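Local atomic coordinates of uncharacterized protein (Gallus gallus, PDB entry 3WXB), a protein that probably reduces carbonyl compounds with NAD(P)H as cofactor, as a Rossmann-fold member of the short-chain dehydrogenase/reductase family expressed in the fatty liver of thyroidectomized chickens. Residues A[228-233]-A[244-250]; A[54-58]-A[104-110]. All coordinates share one frame; numbering follows the deposited sequence.

Contacts 1 and 2 lie on opposite sides of the chain's centre, their own centres about 28 Å apart, and both are partly buried. Contact 1 joins the loop after strand 222-227 to the start of helix 247-260 and borders NADPH; backbone hydrogen bonds, a serine hydroxyl and an arginine laid on an indole join the segments, with valines packed beside them. Contact 2, away from the annotated sites, brings strand 55-60 against the end of helix 91-105 and the turn beyond it, and its two segments meet mainly through aromatic and aliphatic side chains. The two contacts share no secondary-structure element, yet both belong to the same Rossmann fold.

Contact 1. Residues A[228-233]-A[244-250]; sequences PGWVKT and RVTVDES. With NDP (NADPH dihydro-nicotinamide-adenine-dinucleotide phosphate), chain C.
In the cofactor loop that follows strand 222-227, Val231 and Val245 form a single backbone bridge, flanked by Val245 N to Trp230 O (3.1 Å) and Lys232 N to Val245 O (3.0 Å). Beside it, the Arg244 guanidinium lies flat on Trp230, their centres 4.0 Å apart and planes at 19°, a stack with cation-pi character over the five-membered ring. Arg244 NH2 is also held by the carbonyls of Gly237 and Leu239, while Trp230 NE1 donates to Gly236 O. A serine in place of Trp230 would probably leave the guanidinium without its flat bed, freer to turn about its remaining bonds, and Gly236 O without the indole N-H.

The loop begins with the Pro-Gly pair familiar from short-chain dehydrogenases, where the Rossmann fold meets the nicotinamide. Val231 N donates an almost straight bond to the carboxamide O7N of NADPH (2.7 Å, 168°), and Thr233 OG1 reaches the phosphate oxygen O1N at 2.6 Å. Pro228 offers a rigid apolar ring to the nicotinamide. At the backbone angles of Gly229 a CB would collide with the carbonyl oxygen of Pro228, and it would also crowd Val245 CG2. With its OG anti to the backbone N (chi1 161°), Ser250 donates to Pro228 O at 2.8 Å, in the carbonyl plane on a lone pair, tying the loop to helix 247-260.

Thr246 is the N-cap of that helix. Its OG1 accepts from Glu249 N, and Glu249 OE1 accepts from Thr246 N (2.9 Å), completing a capping box. Branched Val231 and Val247 pack together on the apolar flank, CG1 of the former 3.8 Å from CG2 of the latter, while the aliphatic part of the exposed Lys232 lies across Thr246 and the backbone of Val247.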
loop_
_atom_site.group_PDB
_atom_site.type_symbol
_atom_site.label_atom_id
_atom_site.label_comp_id
_atom_site.label_asym_id
_atom_site.label_seq_id
_atom_site.Cartn_x
_atom_site.Cartn_y
_atom_site.Cartn_z
ATOM N N PRO A 228 -5.885 15.730 2.017
ATOM C CA PRO A 228 -6.756 16.778 2.568
ATOM C C PRO A 228 -5.985 17.812 3.298
ATOM O O PRO A 228 -6.548 18.787 3.740
ATOM C CB PRO A 228 -7.686 16.007 3.508
ATOM C CG PRO A 228 -6.825 14.856 3.966
ATOM C CD PRO A 228 -5.985 14.460 2.812
ATOM N N GLY A 229 -4.686 17.629 3.392
ATOM C CA GLY A 229 -3.871 18.548 4.146
ATOM C C GLY A 229 -3.682 17.952 5.558
ATOM O O GLY A 229 -4.095 16.840 5.817
ATOM N N TRP A 230 -3.041 18.678 6.457
ATOM C CA TRP A 230 -2.970 18.260 7.860
ATOM C C TRP A 230 -4.094 18.959 8.625
ATOM O O TRP A 230 -3.985 20.160 9.011
ATOM C CB TRP A 230 -1.608 18.619 8.397
ATOM C CG TRP A 230 -1.326 18.164 9.827
ATOM C CD1 TRP A 230 -2.071 17.279 10.577
ATOM C CD2 TRP A 230 -0.215 18.538 10.636
ATOM N NE1 TRP A 230 -1.492 17.108 11.806
ATOM C CE2 TRP A 230 -0.347 17.854 11.867
ATOM C CE3 TRP A 230 0.884 19.394 10.447
ATOM C CZ2 TRP A 230 0.561 18.020 12.916
ATOM C CZ3 TRP A 230 1.774 19.550 11.470
ATOM C CH2 TRP A 230 1.616 18.857 12.699
ATOM N N VAL A 231 -5.146 18.199 8.870
ATOM C CA VAL A 231 -6.438 18.759 9.180
ATOM C C VAL A 231 -6.669 18.667 10.687
ATOM O O VAL A 231 -6.324 17.664 11.289
ATOM C CB VAL A 231 -7.603 18.116 8.384
ATOM C CG1 VAL A 231 -8.902 19.017 8.508
ATOM C CG2 VAL A 231 -7.255 17.889 6.819
ATOM N N LYS A 232 -7.242 19.736 11.246
ATOM C CA LYS A 232 -7.604 19.835 12.666
ATOM C C LYS A 232 -8.808 18.930 12.992
ATOM O O LYS A 232 -9.959 19.353 12.939
ATOM C CB LYS A 232 -7.778 21.336 13.040
ATOM C CG LYS A 232 -9.269 21.927 13.228
ATOM C CD LYS A 232 -10.417 21.491 12.185
ATOM C CE LYS A 232 -11.557 22.478 12.190
ATOM N NZ LYS A 232 -11.322 23.560 13.280
ATOM N N THR A 233 -8.530 17.647 13.256
ATOM C CA THR A 233 -9.568 16.649 13.525
ATOM C C THR A 233 -8.998 15.814 14.663
ATOM O O THR A 233 -7.849 16.038 15.054
ATOM C CB THR A 233 -9.790 15.694 12.356
ATOM O OG1 THR A 233 -8.633 14.838 12.217
ATOM C CG2 THR A 233 -10.132 16.464 11.033
ATOM N N ARG A 244 -1.381 23.806 9.277
ATOM C CA ARG A 244 -2.682 23.159 9.480
ATOM C C ARG A 244 -3.863 23.857 8.857
ATOM O O ARG A 244 -3.968 25.081 8.851
ATOM C CB ARG A 244 -2.916 22.939 10.963
ATOM C CG ARG A 244 -1.854 22.014 11.446
ATOM C CD ARG A 244 -2.425 20.642 11.570
ATOM N NE ARG A 244 -2.520 20.457 12.964
ATOM C CZ ARG A 244 -3.373 19.706 13.612
ATOM N NH1 ARG A 244 -4.316 18.997 13.004
ATOM N NH2 ARG A 244 -3.262 19.721 14.921
ATOM N N VAL A 245 -4.789 23.060 8.367
ATOM C CA VAL A 245 -6.014 23.621 7.877
ATOM C C VAL A 245 -7.148 23.140 8.739
ATOM O O VAL A 245 -7.014 22.129 9.468
ATOM C CB VAL A 245 -6.216 23.294 6.395
ATOM C CG1 VAL A 245 -5.114 23.994 5.603
ATOM C CG2 VAL A 245 -6.179 21.796 6.164
ATOM N N THR A 246 -8.237 23.906 8.701
ATOM C CA THR A 246 -9.489 23.520 9.322
ATOM C C THR A 246 -10.197 22.577 8.344
ATOM O O THR A 246 -9.850 22.514 7.172
ATOM C CB THR A 246 -10.385 24.799 9.591
ATOM O OG1 THR A 246 -10.696 25.409 8.335
ATOM C CG2 THR A 246 -9.645 25.859 10.541
ATOM N N VAL A 247 -11.188 21.851 8.845
ATOM C CA VAL A 247 -12.023 20.982 8.075
ATOM C C VAL A 247 -12.696 21.792 6.972
ATOM O O VAL A 247 -12.826 21.305 5.817
ATOM C CB VAL A 247 -13.089 20.341 9.004
ATOM C CG1 VAL A 247 -14.243 19.796 8.229
ATOM C CG2 VAL A 247 -12.440 19.232 9.883
ATOM N N ASP A 248 -13.098 23.030 7.293
ATOM C CA ASP A 248 -13.792 23.851 6.287
ATOM C C ASP A 248 -12.863 24.195 5.138
ATOM O O ASP A 248 -13.258 24.135 3.963
ATOM C CB ASP A 248 -14.424 25.121 6.886
ATOM C CG ASP A 248 -15.712 24.805 7.670
ATOM O OD1 ASP A 248 -16.527 23.968 7.215
ATOM O OD2 ASP A 248 -15.898 25.400 8.735
ATOM N N GLU A 249 -11.625 24.524 5.482
ATOM C CA GLU A 249 -10.611 24.892 4.481
ATOM C C GLU A 249 -10.237 23.676 3.632
ATOM O O GLU A 249 -10.133 23.744 2.406
ATOM C CB GLU A 249 -9.362 25.416 5.182
ATOM C CG GLU A 249 -9.480 26.859 5.768
ATOM C CD GLU A 249 -8.314 27.220 6.678
ATOM O OE1 GLU A 249 -7.624 26.322 7.236
ATOM O OE2 GLU A 249 -8.072 28.428 6.861
ATOM N N SER A 250 -10.042 22.535 4.313
ATOM C CA SER A 250 -9.624 21.305 3.642
ATOM C C SER A 250 -10.764 20.868 2.733
ATOM O O SER A 250 -10.549 20.631 1.550
ATOM C CB SER A 250 -9.277 20.202 4.684
ATOM O OG SER A 250 -9.304 18.920 4.050
HETATM P PA NDP C . -11.192 11.079 12.191
HETATM O O1A NDP C . -10.410 10.133 13.042
HETATM O O2A NDP C . -11.488 12.339 12.743
HETATM O O5B NDP C . -12.482 10.478 11.735
HETATM C C5B NDP C . -12.485 9.079 11.332
HETATM C C4B NDP C . -13.811 8.797 10.717
HETATM O O4B NDP C . -13.802 7.441 10.002
HETATM C C3B NDP C . -14.948 8.672 11.758
HETATM O O3B NDP C . -16.197 8.993 11.015
HETATM C C2B NDP C . -14.934 7.163 12.060
HETATM O O2B NDP C . -16.165 6.665 12.630
HETATM C C1B NDP C . -14.750 6.573 10.634
HETATM N N9A NDP C . -14.202 5.117 10.733
HETATM C C8A NDP C . -13.027 4.648 11.221
HETATM N N7A NDP C . -13.031 3.305 11.116
HETATM C C5A NDP C . -14.230 2.926 10.705
HETATM C C6A NDP C . -14.755 1.715 10.448
HETATM N N6A NDP C . -14.011 0.619 10.681
HETATM N N1A NDP C . -16.001 1.610 9.955
HETATM C C2A NDP C . -16.731 2.735 9.668
HETATM N N3A NDP C . -16.183 3.977 9.961
HETATM C C4A NDP C . -14.941 4.042 10.427
HETATM O O3 NDP C . -10.277 11.167 10.829
HETATM P PN NDP C . -10.263 12.433 9.826
HETATM O O1N NDP C . -9.139 13.280 10.206
HETATM O O2N NDP C . -11.618 12.985 9.644
HETATM O O5D NDP C . -9.796 11.594 8.507
HETATM C C5D NDP C . -10.667 11.209 7.425
HETATM C C4D NDP C . -9.788 10.716 6.265
HETATM O O4D NDP C . -8.840 11.722 5.941
HETATM C C3D NDP C . -8.953 9.499 6.758
HETATM O O3D NDP C . -8.952 8.585 5.667
HETATM C C2D NDP C . -7.600 10.027 7.009
HETATM O O2D NDP C . -6.597 9.029 6.836
HETATM C C1D NDP C . -7.494 11.119 5.971
HETATM N N1N NDP C . -6.459 12.119 6.341
HETATM C C2N NDP C . -6.555 12.928 7.484
HETATM C C3N NDP C . -5.550 13.855 7.779
HETATM C C7N NDP C . -5.627 14.729 8.879
HETATM O O7N NDP C . -4.691 15.500 9.102
HETATM N N7N NDP C . -6.804 14.763 9.578
HETATM C C4N NDP C . -4.408 13.942 6.956
HETATM C C5N NDP C . -4.268 13.143 5.814
HETATM C C6N NDP C . -5.267 12.205 5.503
HETATM P P2B NDP C . -16.339 6.567 14.270
HETATM O O1X NDP C . -17.353 5.502 14.254
HETATM O O2X NDP C . -16.713 7.946 14.614
HETATM O O3X NDP C . -15.007 6.119 14.760
#

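Contact 2. Residues A[54-58]-A[104-110]; sequences EWVFA and RLKGSGL
Leu105 CD2 sits over one face of Trp55, 3.7 Å from the centroid of the six-membered ring and 18° off its normal, a CH-pi contact. The same methyl meets the edge of Phe57, with CD2 3.8 Å from CE2, so one branched leucine serves both aromatic rings. At Phe57, Arg104 CB also comes in near the ring plane, 4.0 Å from CE1, and Leu110 CD1 touches more loosely. Ser108 brings its CB to 4.1 Å from Trp55 CH2.

Alternation along the strand puts Trp55 and Phe57 on the same side of the sheet, each with CG anti to its carbonyl carbon (chi1 near -60°), while Val56 faces helix 37-47. The opposite face of the indole is met by Glu54 CB. Neighbouring strands hold the pair in place: the backbones of Trp55 and Phe57 bond to Val29, and the Phe57 side chain rests on Val82 and Val84 of one strand and Leu30 of the other.

On the other segment, Leu105 to Ser108 make a type I' turn closed by Ser108 N to Leu105 O (3.0 Å). Lys106 and Gly107 both take positive phi, and Gly107 adopts angles at which a CB would press on the carbonyl oxygen of Lys106, which calls for glycine. The turn ends helix 91-105, which links strand 81-85 to strand 112-115 in a beta-alpha-beta crossover that passes over strands 55-60 and 28-31, as in a Rossmann fold.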
loop_
_atom_site.group_PDB
_atom_site.type_symbol
_atom_site.label_atom_id
_atom_site.label_comp_id
_atom_site.label_asym_id
_atom_site.label_seq_id
_atom_site.Cartn_x
_atom_site.Cartn_y
_atom_site.Cartn_z
ATOM N N GLU A 54 -29.539 15.736 -4.845
ATOM C CA GLU A 54 -30.797 15.154 -4.464
ATOM C C GLU A 54 -30.673 14.174 -3.311
ATOM O O GLU A 54 -31.560 14.065 -2.522
ATOM C CB GLU A 54 -31.469 14.452 -5.628
ATOM C CG GLU A 54 -32.895 14.873 -5.756
ATOM C CD GLU A 54 -33.619 14.288 -6.916
ATOM O OE1 GLU A 54 -33.189 14.480 -8.056
ATOM O OE2 GLU A 54 -34.634 13.644 -6.665
ATOM N N TRP A 55 -29.570 13.453 -3.235
ATOM C CA TRP A 55 -29.299 12.554 -2.131
ATOM C C TRP A 55 -27.867 12.711 -1.695
ATOM O O TRP A 55 -26.989 12.584 -2.502
ATOM C CB TRP A 55 -29.454 11.102 -2.539
ATOM C CG TRP A 55 -30.762 10.600 -3.043
ATOM C CD1 TRP A 55 -31.782 10.130 -2.309
ATOM C CD2 TRP A 55 -31.143 10.430 -4.405
ATOM N NE1 TRP A 55 -32.787 9.703 -3.118
ATOM C CE2 TRP A 55 -32.421 9.883 -4.414
ATOM C CE3 TRP A 55 -30.535 10.719 -5.618
ATOM C CZ2 TRP A 55 -33.108 9.605 -5.590
ATOM C CZ3 TRP A 55 -31.215 10.453 -6.777
ATOM C CH2 TRP A 55 -32.486 9.897 -6.761
ATOM N N VAL A 56 -27.653 12.968 -0.418
ATOM C CA VAL A 56 -26.361 12.834 0.186
ATOM C C VAL A 56 -26.502 11.661 1.145
ATOM O O VAL A 56 -27.273 11.726 2.119
ATOM C CB VAL A 56 -25.961 14.070 0.972
ATOM C CG1 VAL A 56 -24.605 13.815 1.650
ATOM C CG2 VAL A 56 -25.901 15.301 0.043
ATOM N N PHE A 57 -25.823 10.565 0.826
ATOM C CA PHE A 57 -25.721 9.443 1.734
ATOM C C PHE A 57 -24.551 9.673 2.673
ATOM O O PHE A 57 -23.379 9.851 2.252
ATOM C CB PHE A 57 -25.573 8.164 0.962
ATOM C CG PHE A 57 -26.741 7.882 0.066
ATOM C CD1 PHE A 57 -27.885 7.238 0.565
ATOM C CD2 PHE A 57 -26.732 8.318 -1.278
ATOM C CE1 PHE A 57 -29.008 6.995 -0.298
ATOM C CE2 PHE A 57 -27.842 8.073 -2.127
ATOM C CZ PHE A 57 -28.969 7.431 -1.637
ATOM N N ALA A 58 -24.842 9.687 3.965
ATOM C CA ALA A 58 -23.754 9.864 4.914
ATOM C C ALA A 58 -23.634 8.542 5.697
ATOM O O ALA A 58 -24.609 8.126 6.373
ATOM C CB ALA A 58 -24.078 11.012 5.819
ATOM N N ARG A 104 -32.932 3.133 -2.199
ATOM C CA ARG A 104 -33.288 4.576 -2.139
ATOM C C ARG A 104 -33.103 5.328 -3.457
ATOM O O ARG A 104 -33.842 6.290 -3.749
ATOM C CB ARG A 104 -32.573 5.302 -0.980
ATOM C CG ARG A 104 -33.479 5.587 0.198
ATOM C CD ARG A 104 -34.359 6.811 -0.141
ATOM N NE ARG A 104 -34.453 7.869 0.872
ATOM C CZ ARG A 104 -34.339 7.720 2.187
ATOM N NH1 ARG A 104 -34.123 6.555 2.738
ATOM N NH2 ARG A 104 -34.456 8.774 2.957
ATOM N N LEU A 105 -32.146 4.878 -4.275
ATOM C CA LEU A 105 -31.831 5.523 -5.554
ATOM C C LEU A 105 -32.875 5.252 -6.631
ATOM O O LEU A 105 -32.999 6.010 -7.606
ATOM C CB LEU A 105 -30.438 5.082 -6.043
ATOM C CG LEU A 105 -29.301 5.833 -5.326
ATOM C CD1 LEU A 105 -27.915 5.306 -5.822
ATOM C CD2 LEU A 105 -29.409 7.379 -5.463
ATOM N N LYS A 106 -33.634 4.179 -6.442
ATOM C CA LYS A 106 -34.807 3.833 -7.289
ATOM C C LYS A 106 -34.427 3.791 -8.756
ATOM O O LYS A 106 -35.128 4.327 -9.600
ATOM C CB LYS A 106 -36.022 4.773 -7.021
ATOM C CG LYS A 106 -36.685 4.591 -5.645
ATOM C CD LYS A 106 -37.633 5.737 -5.218
ATOM C CE LYS A 106 -36.827 6.988 -4.921
ATOM N NZ LYS A 106 -37.562 8.038 -4.238
ATOM N N GLY A 107 -33.284 3.174 -9.046
ATOM C CA GLY A 107 -32.836 2.960 -10.421
ATOM C C GLY A 107 -31.890 4.034 -10.919
ATOM O O GLY A 107 -31.284 3.864 -11.957
ATOM N N SER A 108 -31.782 5.142 -10.201
ATOM C CA SER A 108 -30.842 6.208 -10.554
ATOM C C SER A 108 -29.391 5.839 -10.187
ATOM O O SER A 108 -29.161 5.004 -9.305
ATOM C CB SER A 108 -31.196 7.491 -9.824
ATOM O OG SER A 108 -32.152 8.226 -10.590
ATOM N N GLY A 109 -28.426 6.482 -10.845
ATOM C CA GLY A 109 -27.019 6.199 -10.523
ATOM C C GLY A 109 -26.488 6.881 -9.286
ATOM O O GLY A 109 -27.097 7.825 -8.727
ATOM N N LEU A 110 -25.306 6.435 -8.859
ATOM C CA LEU A 110 -24.553 7.174 -7.844
ATOM C C LEU A 110 -23.461 7.921 -8.580
ATOM O O LEU A 110 -22.615 7.309 -9.233
ATOM C CB LEU A 110 -23.921 6.217 -6.795
ATOM C CG LEU A 110 -23.139 6.871 -5.651
ATOM C CD1 LEU A 110 -23.965 7.704 -4.702
ATOM C CD2 LEU A 110 -22.265 5.833 -4.856
#